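Local structure of SusD superfamily protein (Bacteroides thetaiotaomicron VPI-5482, 3HDX) at residues D40-D45 with I456-S461; D110-R115 with E168-Q173; L310-I315 with Y320-V325. The protein probably binds polysaccharides at the outer membrane as a SusD-family protein, consistent with a part in carbohydrate uptake. All coordinates share one frame; numbering follows the deposited sequence. Where two conformers were deposited one is given.

In the fold
The three contacts illustrate how chemistry follows place in a largely helical SusD chain. Contact 1 is buried and joins parts far apart in sequence, the end of helix 34-41 and the loop ahead of helix 462-467, by one arginine reaching backbone oxygens. Contact 2, also buried, lies about 32 Å away from it between centres, across the middle of the chain, and packs helix 104-129 against the end of helix 152-169 by apolar contact alone. Contact 3 is partly buried and folds a single loop back on itself, with waters and aromatic rings doing much of the work. It comes within about 9 Å of contact 1 at the nearest atoms; no two contacts share a helix or loop.

Contact 1: residues D40-D45 with I456-S461; sequences DLRKGD and IYWPVS. With EDO (1,2-ethanediol), chain H.
At the junction between the end of helix 34-41 and the loop linking helices 445-453 and 462-467, a guanidinium group bridges an early and a late part of the SusD fold: R42, the first residue past the helix, reaches across to I456, Y457 and W458. CG lies anti to the backbone N (chi1 -168°), and from there the chain runs extended to NE, which carries the charged end the full distance. NH1 lies 2.9 Å from I456 O, but the N-H...O angle is only 124°, which makes the bond weak. NH2 makes a second weak bond, 3.3 Å long, to Y457 O. NH2 is shared between this oxygen and its stronger partner, N60 OD1, and Y457 O has a second donor in W477 NE1.

The indole of W458 and the arginine pass each other head to tail, the ring plane turned 70° from that of the guanidinium. Its CD1 comes to 3.4 Å from R42 NH1, an oblique approach. Both NH1 and the indole NE1 are donors and cannot bond each other, and a water resolves the conflict: it accepts from R42 NH1 at 3.0 Å and from W458 NE1 at 2.9 Å, lying in the plane of each group at its edge. The W458 side chain also touches L62, L69 and V72. Behind the arginine the chain turns away from the helix, with G44 N bonded to L41 O at 3.1 Å, and G44 O accepts from O1 of a 1,2-ethanediol, probably from the crystallisation liquor, at 2.9 Å.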
loop_
_atom_site.group_PDB
_atom_site.type_symbol
_atom_site.label_atom_id
_atom_site.label_comp_id
_atom_site.label_asym_id
_atom_site.label_seq_id
_atom_site.Cartn_x
_atom_site.Cartn_y
_atom_site.Cartn_z
ATOM N N ASP A 40 3.102 4.864 7.660
ATOM C CA ASP A 40 2.857 6.261 7.999
ATOM C C ASP A 40 3.520 6.712 9.294
ATOM O O ASP A 40 4.047 7.818 9.376
ATOM C CB ASP A 40 1.354 6.560 8.132
ATOM C CG ASP A 40 0.670 6.687 6.815
ATOM O OD1 ASP A 40 0.957 7.632 6.070
ATOM O OD2 ASP A 40 -0.171 5.853 6.511
ATOM N N LEU A 41 3.487 5.854 10.314
ATOM C CA LEU A 41 3.924 6.284 11.657
ATOM C C LEU A 41 5.432 6.368 11.817
ATOM O O LEU A 41 5.948 7.306 12.455
ATOM C CB LEU A 41 3.276 5.392 12.724
ATOM C CG LEU A 41 3.519 5.746 14.210
ATOM C CD1 LEU A 41 2.985 7.146 14.531
ATOM C CD2 LEU A 41 2.819 4.669 15.059
ATOM N N ARG A 42 6.133 5.382 11.272
ATOM C CA ARG A 42 7.595 5.236 11.372
ATOM C C ARG A 42 8.314 6.417 10.714
ATOM O O ARG A 42 8.258 6.601 9.502
ATOM C CB ARG A 42 8.014 3.913 10.759
ATOM C CG ARG A 42 9.413 3.516 11.038
ATOM C CD ARG A 42 9.713 2.198 10.421
ATOM N NE ARG A 42 11.045 1.732 10.776
ATOM C CZ ARG A 42 11.661 0.721 10.168
ATOM N NH1 ARG A 42 11.034 0.014 9.208
ATOM N NH2 ARG A 42 12.900 0.409 10.530
ATOM N N LYS A 43 8.987 7.217 11.542
ATOM C CA LYS A 43 9.635 8.467 11.129
ATOM C C LYS A 43 8.696 9.369 10.300
ATOM O O LYS A 43 9.132 10.154 9.450
ATOM C CB LYS A 43 10.958 8.198 10.409
ATOM C CG LYS A 43 12.003 7.455 11.235
ATOM C CD LYS A 43 12.403 8.188 12.519
ATOM C CE LYS A 43 13.008 9.555 12.259
ATOM N NZ LYS A 43 13.317 10.313 13.517
ATOM N N GLY A 44 7.404 9.313 10.649
ATOM C CA GLY A 44 6.390 10.003 9.909
ATOM C C GLY A 44 6.086 11.383 10.416
ATOM O O GLY A 44 6.833 11.956 11.218
ATOM N N ASP A 45 4.948 11.892 9.938
ATOM C CA ASP A 45 4.482 13.255 10.256
ATOM C C ASP A 45 3.469 13.300 11.346
ATOM O O ASP A 45 2.994 14.393 11.665
ATOM C CB ASP A 45 3.931 13.901 8.992
ATOM C CG ASP A 45 5.027 14.080 7.934
ATOM O OD1 ASP A 45 6.134 14.479 8.339
ATOM O OD2 ASP A 45 4.767 13.834 6.740
ATOM N N ILE A 456 16.574 0.158 8.588
ATOM C CA ILE A 456 15.335 0.505 7.882
ATOM C C ILE A 456 14.344 -0.655 7.871
ATOM O O ILE A 456 13.202 -0.486 7.388
ATOM C CB ILE A 456 15.583 0.955 6.422
ATOM C CG1 ILE A 456 16.303 -0.129 5.593
ATOM C CG2 ILE A 456 16.277 2.343 6.410
ATOM C CD1 ILE A 456 16.171 0.082 4.086
ATOM N N TYR A 457 14.731 -1.818 8.399
ATOM C CA TYR A 457 13.806 -2.958 8.496
ATOM C C TYR A 457 13.406 -3.207 9.931
ATOM O O TYR A 457 13.984 -2.659 10.886
ATOM C CB TYR A 457 14.470 -4.201 7.886
ATOM C CG TYR A 457 14.886 -3.972 6.461
ATOM C CD1 TYR A 457 13.939 -3.662 5.513
ATOM C CD2 TYR A 457 16.213 -4.064 6.058
ATOM C CE1 TYR A 457 14.281 -3.456 4.207
ATOM C CE2 TYR A 457 16.579 -3.822 4.736
ATOM C CZ TYR A 457 15.586 -3.521 3.806
ATOM O OH TYR A 457 15.868 -3.311 2.452
ATOM N N TRP A 458 12.360 -3.995 10.072
ATOM C CA TRP A 458 11.850 -4.429 11.368
ATOM C C TRP A 458 12.634 -5.624 11.853
ATOM O O TRP A 458 13.160 -6.425 11.064
ATOM C CB TRP A 458 10.355 -4.815 11.299
ATOM C CG TRP A 458 9.493 -3.627 11.291
ATOM C CD1 TRP A 458 9.351 -2.707 10.265
ATOM C CD2 TRP A 458 8.628 -3.200 12.347
ATOM N NE1 TRP A 458 8.444 -1.740 10.645
ATOM C CE2 TRP A 458 7.967 -2.023 11.902
ATOM C CE3 TRP A 458 8.327 -3.712 13.631
ATOM C CZ2 TRP A 458 7.062 -1.306 12.723
ATOM C CZ3 TRP A 458 7.400 -3.023 14.421
ATOM C CH2 TRP A 458 6.784 -1.829 13.966
ATOM N N PRO A 459 12.721 -5.785 13.182
ATOM C CA PRO A 459 13.298 -7.026 13.687
ATOM C C PRO A 459 12.397 -8.227 13.326
ATOM O O PRO A 459 11.209 -8.050 13.086
ATOM C CB PRO A 459 13.293 -6.816 15.201
ATOM C CG PRO A 459 12.406 -5.748 15.480
ATOM C CD PRO A 459 12.257 -4.918 14.269
ATOM N N VAL A 460 13.012 -9.407 13.239
ATOM C CA VAL A 460 12.310 -10.670 13.156
ATOM C C VAL A 460 11.828 -11.012 14.586
ATOM O O VAL A 460 12.556 -10.846 15.558
ATOM C CB VAL A 460 13.225 -11.787 12.578
ATOM C CG1 VAL A 460 12.514 -13.161 12.547
ATOM C CG2 VAL A 460 13.698 -11.393 11.188
ATOM N N SER A 461 10.588 -11.453 14.710
ATOM C CA SER A 461 10.048 -11.815 16.024
ATOM C C SER A 461 10.886 -12.945 16.630
ATOM O O SER A 461 11.244 -13.915 15.952
ATOM C CB SER A 461 8.598 -12.273 15.927
ATOM O OG SER A 461 8.196 -12.878 17.169
HETATM C C1 EDO H . 6.076 14.666 14.023
HETATM O O1 EDO H . 6.919 14.338 12.920
HETATM C C2 EDO H . 6.935 14.691 15.273
HETATM O O2 EDO H . 7.435 13.360 15.482
HETATM O O HOH W 1 8.205 -0.017 8.265
#

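Contact 2: residues D110-R115 with E168-Q173; sequences DIAQVR and EDLPYQ
NE2 of Q113, whose aliphatic CG packs on L170, is gripped twice, by the backbone oxygen of Y109 one helical turn earlier and by the hydroxyl of Y181, which also meets D110 OD1, while Q113 OE1 is bonded to Y22 OH; a small polar network thus fixes this part of helix 104-129. Here the side of helix 104-129 packs against the C-terminal end of helix 152-169 and the residues leaving it, in the largely helical N-terminal part of the SusD fold, which belongs to a TPR-clan family.

Between the two segments the contact itself is apolar. The chains come closest at A112 and L170, with CA atoms 5.9 Å apart, an approach consistent with the small methyl of A112 pointing toward the other segment. That methyl, CB, meets two neighbours in sequence: D169 CB at 3.8 Å and L170 CD2 also at 3.8 Å.

Charges take little part. D169 directs its CB at the helix, but its OD2 stays 6.9 Å from R115 NE, and R115 instead forms a salt bridge with E162, inside helix 152-169.

L170 is the residue that reaches furthest into the contact. Its chi1 (-70°) and chi2 (162°) together bring CD2 to A112 and Q113, so that one methyl settles against both residues. The side-chain amide of Q113 is anchored by polar partners at its far end while its stem serves as an apolar surface, the two side chains crossing at a slant. L170 CD2 lies 3.8 Å from the backbone N of Q113 and 3.9 Å from Q113 CG.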
loop_
_atom_site.group_PDB
_atom_site.type_symbol
_atom_site.label_atom_id
_atom_site.label_comp_id
_atom_site.label_asym_id
_atom_site.label_seq_id
_atom_site.Cartn_x
_atom_site.Cartn_y
_atom_site.Cartn_z
ATOM N N ASP A 110 -8.639 -17.169 -11.625
ATOM C CA ASP A 110 -8.484 -17.373 -10.192
ATOM C C ASP A 110 -7.014 -17.595 -9.832
ATOM O O ASP A 110 -6.514 -17.016 -8.849
ATOM C CB ASP A 110 -9.296 -18.584 -9.682
ATOM C CG ASP A 110 -10.806 -18.434 -9.817
ATOM O OD1 ASP A 110 -11.311 -17.381 -10.279
ATOM O OD2 ASP A 110 -11.486 -19.412 -9.412
ATOM N N ILE A 111 -6.341 -18.420 -10.618
ATOM C CA ILE A 111 -4.914 -18.713 -10.442
ATOM C C ILE A 111 -4.100 -17.414 -10.551
ATOM O O ILE A 111 -3.202 -17.163 -9.741
ATOM C CB ILE A 111 -4.386 -19.744 -11.502
ATOM C CG1 ILE A 111 -5.013 -21.146 -11.293
ATOM C CG2 ILE A 111 -2.876 -19.830 -11.474
ATOM C CD1 ILE A 111 -4.609 -21.854 -10.031
ATOM N N ALA A 112 -4.410 -16.600 -11.558
ATOM C CA ALA A 112 -3.670 -15.352 -11.759
ATOM C C ALA A 112 -3.811 -14.408 -10.542
ATOM O O ALA A 112 -2.835 -13.777 -10.125
ATOM C CB ALA A 112 -4.086 -14.686 -13.067
ATOM N N GLN A 113 -5.015 -14.340 -9.969
ATOM C CA GLN A 113 -5.257 -13.526 -8.783
ATOM C C GLN A 113 -4.454 -14.007 -7.601
ATOM O O GLN A 113 -3.792 -13.185 -6.949
ATOM C CB GLN A 113 -6.730 -13.450 -8.446
ATOM C CG GLN A 113 -7.552 -12.629 -9.441
ATOM C CD GLN A 113 -9.027 -12.831 -9.247
ATOM O OE1 GLN A 113 -9.657 -12.199 -8.387
ATOM N NE2 GLN A 113 -9.606 -13.710 -10.084
ATOM N N VAL A 114 -4.533 -15.319 -7.294
ATOM C CA VAL A 114 -3.811 -15.822 -6.108
ATOM C C VAL A 114 -2.293 -15.705 -6.326
ATOM O O VAL A 114 -1.552 -15.396 -5.393
ATOM C CB VAL A 114 -4.240 -17.232 -5.641
ATOM C CG1 VAL A 114 -5.741 -17.215 -5.335
ATOM C CG2 VAL A 114 -3.866 -18.286 -6.631
ATOM N N ARG A 115 -1.835 -15.934 -7.552
ATOM C CA ARG A 115 -0.418 -15.796 -7.878
ATOM C C ARG A 115 0.019 -14.343 -7.605
ATOM O O ARG A 115 1.106 -14.119 -7.035
ATOM C CB ARG A 115 -0.156 -16.154 -9.354
ATOM C CG ARG A 115 1.272 -16.145 -9.744
ATOM C CD ARG A 115 1.493 -16.389 -11.195
ATOM N NE ARG A 115 1.125 -17.691 -11.687
ATOM C CZ ARG A 115 1.879 -18.777 -11.718
ATOM N NH1 ARG A 115 3.025 -18.844 -11.068
ATOM N NH2 ARG A 115 1.410 -19.875 -12.331
ATOM N N GLU A 168 -0.460 -12.215 -17.784
ATOM C CA GLU A 168 -0.933 -12.869 -19.018
ATOM C C GLU A 168 -2.408 -13.287 -18.916
ATOM O O GLU A 168 -3.122 -13.292 -19.935
ATOM C CB GLU A 168 0.010 -14.006 -19.432
ATOM C CG GLU A 168 1.349 -13.440 -19.887
ATOM C CD GLU A 168 1.163 -12.476 -21.067
ATOM O OE1 GLU A 168 0.833 -12.972 -22.184
ATOM O OE2 GLU A 168 1.298 -11.222 -20.882
ATOM N N ASP A 169 -2.871 -13.604 -17.704
ATOM C CA ASP A 169 -4.256 -14.049 -17.460
ATOM C C ASP A 169 -5.163 -13.100 -16.688
ATOM O O ASP A 169 -6.375 -13.315 -16.682
ATOM C CB ASP A 169 -4.266 -15.430 -16.789
ATOM C CG ASP A 169 -3.750 -16.527 -17.693
ATOM O OD1 ASP A 169 -4.086 -16.507 -18.881
ATOM O OD2 ASP A 169 -3.045 -17.433 -17.202
ATOM N N LEU A 170 -4.625 -12.039 -16.077
ATOM C CA LEU A 170 -5.460 -11.087 -15.355
ATOM C C LEU A 170 -6.141 -10.153 -16.346
ATOM O O LEU A 170 -5.443 -9.534 -17.155
ATOM C CB LEU A 170 -4.654 -10.212 -14.390
ATOM C CG LEU A 170 -4.079 -10.886 -13.152
ATOM C CD1 LEU A 170 -2.946 -9.973 -12.557
ATOM C CD2 LEU A 170 -5.197 -11.222 -12.146
ATOM N N PRO A 171 -7.480 -10.076 -16.288
ATOM C CA PRO A 171 -8.170 -9.127 -17.140
ATOM C C PRO A 171 -8.174 -7.720 -16.514
ATOM O O PRO A 171 -7.767 -7.525 -15.360
ATOM C CB PRO A 171 -9.586 -9.711 -17.196
ATOM C CG PRO A 171 -9.788 -10.198 -15.776
ATOM C CD PRO A 171 -8.415 -10.747 -15.362
ATOM N N TYR A 172 -8.562 -6.737 -17.312
ATOM C CA TYR A 172 -8.819 -5.374 -16.818
ATOM C C TYR A 172 -10.102 -5.373 -15.962
ATOM O O TYR A 172 -10.120 -4.780 -14.880
ATOM C CB TYR A 172 -8.915 -4.370 -17.941
ATOM C CG TYR A 172 -7.605 -4.177 -18.651
ATOM C CD1 TYR A 172 -6.534 -3.579 -17.997
ATOM C CD2 TYR A 172 -7.421 -4.522 -19.992
ATOM C CE1 TYR A 172 -5.336 -3.367 -18.623
ATOM C CE2 TYR A 172 -6.210 -4.303 -20.618
ATOM C CZ TYR A 172 -5.155 -3.713 -19.927
ATOM O OH TYR A 172 -3.938 -3.483 -20.548
ATOM N N GLN A 173 -11.164 -6.020 -16.483
ATOM C CA GLN A 173 -12.450 -6.159 -15.783
ATOM C C GLN A 173 -12.906 -7.604 -15.869
ATOM O O GLN A 173 -12.572 -8.308 -16.843
ATOM C CB GLN A 173 -13.491 -5.194 -16.349
ATOM C CG GLN A 173 -13.103 -3.755 -16.089
ATOM C CD GLN A 173 -14.190 -2.759 -16.326
ATOM O OE1 GLN A 173 -15.313 -2.944 -15.900
ATOM N NE2 GLN A 173 -13.845 -1.648 -16.960
#

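Contact 3: residues L310-I315 with Y320-V325; sequences LRFGII and YSSYYV
Segments 310-315 and 320-325 run alongside each other without forming a regular strand pair, and the CA atoms of I315 and S322 are only 4.5 Å apart. One direct backbone bond ties them, Y324 N to R311 O at 3.0 Å, bent to 130° at the hydrogen but within the carbonyl plane. Further along, a reciprocal pair of CA-H...O contacts takes its place: S322 CA to I314 O and I315 CA to S321 O, each 3.5 Å. A water between the segments uses all four of its positions, donating to L310 O and I314 O and accepting from G313 N and Y323 N.

The side chains of R311 and Y324 run abreast, in the same sense. R311 CB sits over the ring face of Y324 in a CH-pi contact, 3.7 Å from the centroid and 7° off the normal, and chi1 of -64° carries R311 CG along the same face, 3.6 Å from Y324 CZ. The loop leads into the small antiparallel hairpin 325-326/334-335 of the SusD fold, and both side chains reach on to helix 409-423: R311 NH1 to E419 and E423, Y324 OH to the backbone oxygen of R422. Were Y324 an alanine, the stem of R311 would probably lose the apolar face under CB and CG, with a gap beside them and the R422 carbonyl without its hydroxyl partner.

V325 O is held by two donors of S322, its amide N and OG, the latter at 2.8 Å. That hydroxyl also lies at the ring edge of F312, 3.5 Å from CD1, and I314 CG2 meets the edge of Y323 at CE2, 3.7 Å away.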
loop_
_atom_site.group_PDB
_atom_site.type_symbol
_atom_site.label_atom_id
_atom_site.label_comp_id
_atom_site.label_asym_id
_atom_site.label_seq_id
_atom_site.Cartn_x
_atom_site.Cartn_y
_atom_site.Cartn_z
ATOM N N LEU A 310 -5.747 22.464 -1.675
ATOM C CA LEU A 310 -7.086 21.957 -1.328
ATOM C C LEU A 310 -7.093 20.941 -0.199
ATOM O O LEU A 310 -8.115 20.755 0.454
ATOM C CB LEU A 310 -7.816 21.359 -2.545
ATOM C CG LEU A 310 -8.168 22.348 -3.664
ATOM C CD1 LEU A 310 -8.748 21.650 -4.869
ATOM C CD2 LEU A 310 -9.159 23.403 -3.119
ATOM N N ARG A 311 -5.981 20.261 0.040
ATOM C CA ARG A 311 -5.917 19.290 1.135
ATOM C C ARG A 311 -5.897 19.970 2.513
ATOM O O ARG A 311 -6.403 19.397 3.477
ATOM C CB ARG A 311 -4.665 18.417 0.962
ATOM C CG ARG A 311 -4.703 17.559 -0.343
ATOM C CD ARG A 311 -3.383 17.077 -0.834
ATOM N NE ARG A 311 -2.521 18.178 -1.315
ATOM C CZ ARG A 311 -1.560 18.068 -2.248
ATOM N NH1 ARG A 311 -1.338 16.929 -2.899
ATOM N NH2 ARG A 311 -0.812 19.116 -2.547
ATOM N N PHE A 312 -5.334 21.180 2.580
ATOM C CA PHE A 312 -5.226 21.933 3.822
ATOM C C PHE A 312 -5.335 23.418 3.527
ATOM O O PHE A 312 -4.381 24.161 3.530
ATOM C CB PHE A 312 -3.945 21.598 4.591
ATOM C CG PHE A 312 -3.878 22.253 5.911
ATOM C CD1 PHE A 312 -4.867 21.993 6.860
ATOM C CD2 PHE A 312 -2.877 23.180 6.199
ATOM C CE1 PHE A 312 -4.818 22.637 8.075
ATOM C CE2 PHE A 312 -2.831 23.833 7.406
ATOM C CZ PHE A 312 -3.811 23.567 8.349
ATOM N N GLY A 313 -6.554 23.823 3.256
ATOM C CA GLY A 313 -6.824 25.187 2.860
ATOM C C GLY A 313 -8.283 25.499 3.061
ATOM O O GLY A 313 -8.717 25.706 4.204
ATOM N N ILE A 314 -9.049 25.448 1.976
ATOM C CA ILE A 314 -10.473 25.750 2.029
ATOM C C ILE A 314 -11.214 24.838 3.045
ATOM O O ILE A 314 -10.893 23.647 3.220
ATOM C CB ILE A 314 -11.104 25.597 0.605
ATOM C CG1 ILE A 314 -12.477 26.248 0.485
ATOM C CG2 ILE A 314 -11.159 24.128 0.166
ATOM C CD1 ILE A 314 -12.403 27.778 0.513
ATOM N N ILE A 315 -12.207 25.422 3.698
ATOM C CA ILE A 315 -13.094 24.745 4.617
ATOM C C ILE A 315 -13.811 23.587 3.914
ATOM O O ILE A 315 -14.063 23.644 2.697
ATOM C CB ILE A 315 -14.131 25.775 5.183
ATOM C CG1 ILE A 315 -14.869 25.234 6.401
ATOM C CG2 ILE A 315 -15.124 26.254 4.086
ATOM C CD1 ILE A 315 -15.754 26.370 7.035
ATOM N N TYR A 320 -13.844 25.303 11.456
ATOM C CA TYR A 320 -12.521 24.849 11.880
ATOM C C TYR A 320 -12.054 23.593 11.147
ATOM O O TYR A 320 -11.161 22.894 11.659
ATOM C CB TYR A 320 -12.445 24.609 13.408
ATOM C CG TYR A 320 -13.015 25.729 14.222
ATOM C CD1 TYR A 320 -12.441 26.986 14.175
ATOM C CD2 TYR A 320 -14.124 25.521 15.045
ATOM C CE1 TYR A 320 -12.958 28.048 14.921
ATOM C CE2 TYR A 320 -14.661 26.579 15.815
ATOM C CZ TYR A 320 -14.062 27.831 15.738
ATOM O OH TYR A 320 -14.569 28.897 16.476
ATOM N N SER A 321 -12.603 23.356 9.950
ATOM C CA SER A 321 -12.209 22.220 9.130
ATOM C C SER A 321 -11.428 22.661 7.870
ATOM O O SER A 321 -11.344 23.830 7.484
ATOM C CB SER A 321 -13.427 21.401 8.663
ATOM O OG SER A 321 -14.180 22.091 7.674
ATOM N N SER A 322 -10.857 21.632 7.271
ATOM C CA SER A 322 -10.197 21.625 5.988
ATOM C C SER A 322 -10.470 20.208 5.476
ATOM O O SER A 322 -11.012 19.356 6.220
ATOM C CB SER A 322 -8.705 21.843 6.169
ATOM O OG SER A 322 -8.150 20.825 7.003
ATOM N N TYR A 323 -10.061 19.907 4.246
ATOM C CA TYR A 323 -10.332 18.559 3.710
ATOM C C TYR A 323 -9.566 17.423 4.409
ATOM O O TYR A 323 -10.085 16.316 4.501
ATOM C CB TYR A 323 -10.154 18.491 2.202
ATOM C CG TYR A 323 -11.368 19.005 1.467
ATOM C CD1 TYR A 323 -12.516 18.222 1.371
ATOM C CD2 TYR A 323 -11.368 20.236 0.822
ATOM C CE1 TYR A 323 -13.668 18.669 0.680
ATOM C CE2 TYR A 323 -12.514 20.691 0.129
ATOM C CZ TYR A 323 -13.641 19.897 0.053
ATOM O OH TYR A 323 -14.760 20.359 -0.629
ATOM N N TYR A 324 -8.386 17.713 4.940
ATOM C CA TYR A 324 -7.616 16.708 5.692
ATOM C C TYR A 324 -7.772 16.730 7.194
ATOM O O TYR A 324 -7.537 15.701 7.828
ATOM C CB TYR A 324 -6.129 16.863 5.395
ATOM C CG TYR A 324 -5.580 16.119 4.183
ATOM C CD1 TYR A 324 -6.389 15.650 3.140
ATOM C CD2 TYR A 324 -4.201 15.921 4.091
ATOM C CE1 TYR A 324 -5.843 14.974 2.063
ATOM C CE2 TYR A 324 -3.650 15.270 3.024
ATOM C CZ TYR A 324 -4.465 14.797 2.006
ATOM O OH TYR A 324 -3.978 14.110 0.931
ATOM N N VAL A 325 -8.099 17.895 7.766
ATOM C CA VAL A 325 -8.035 18.084 9.206
ATOM C C VAL A 325 -9.253 18.848 9.750
ATOM O O VAL A 325 -9.693 19.839 9.175
ATOM C CB VAL A 325 -6.735 18.869 9.554
ATOM C CG1 VAL A 325 -6.600 19.074 11.047
ATOM C CG2 VAL A 325 -5.492 18.147 8.998
HETATM O O HOH W 2 -8.829 22.068 2.713
HETATM O O HOH W 3 -10.285 26.005 6.387
#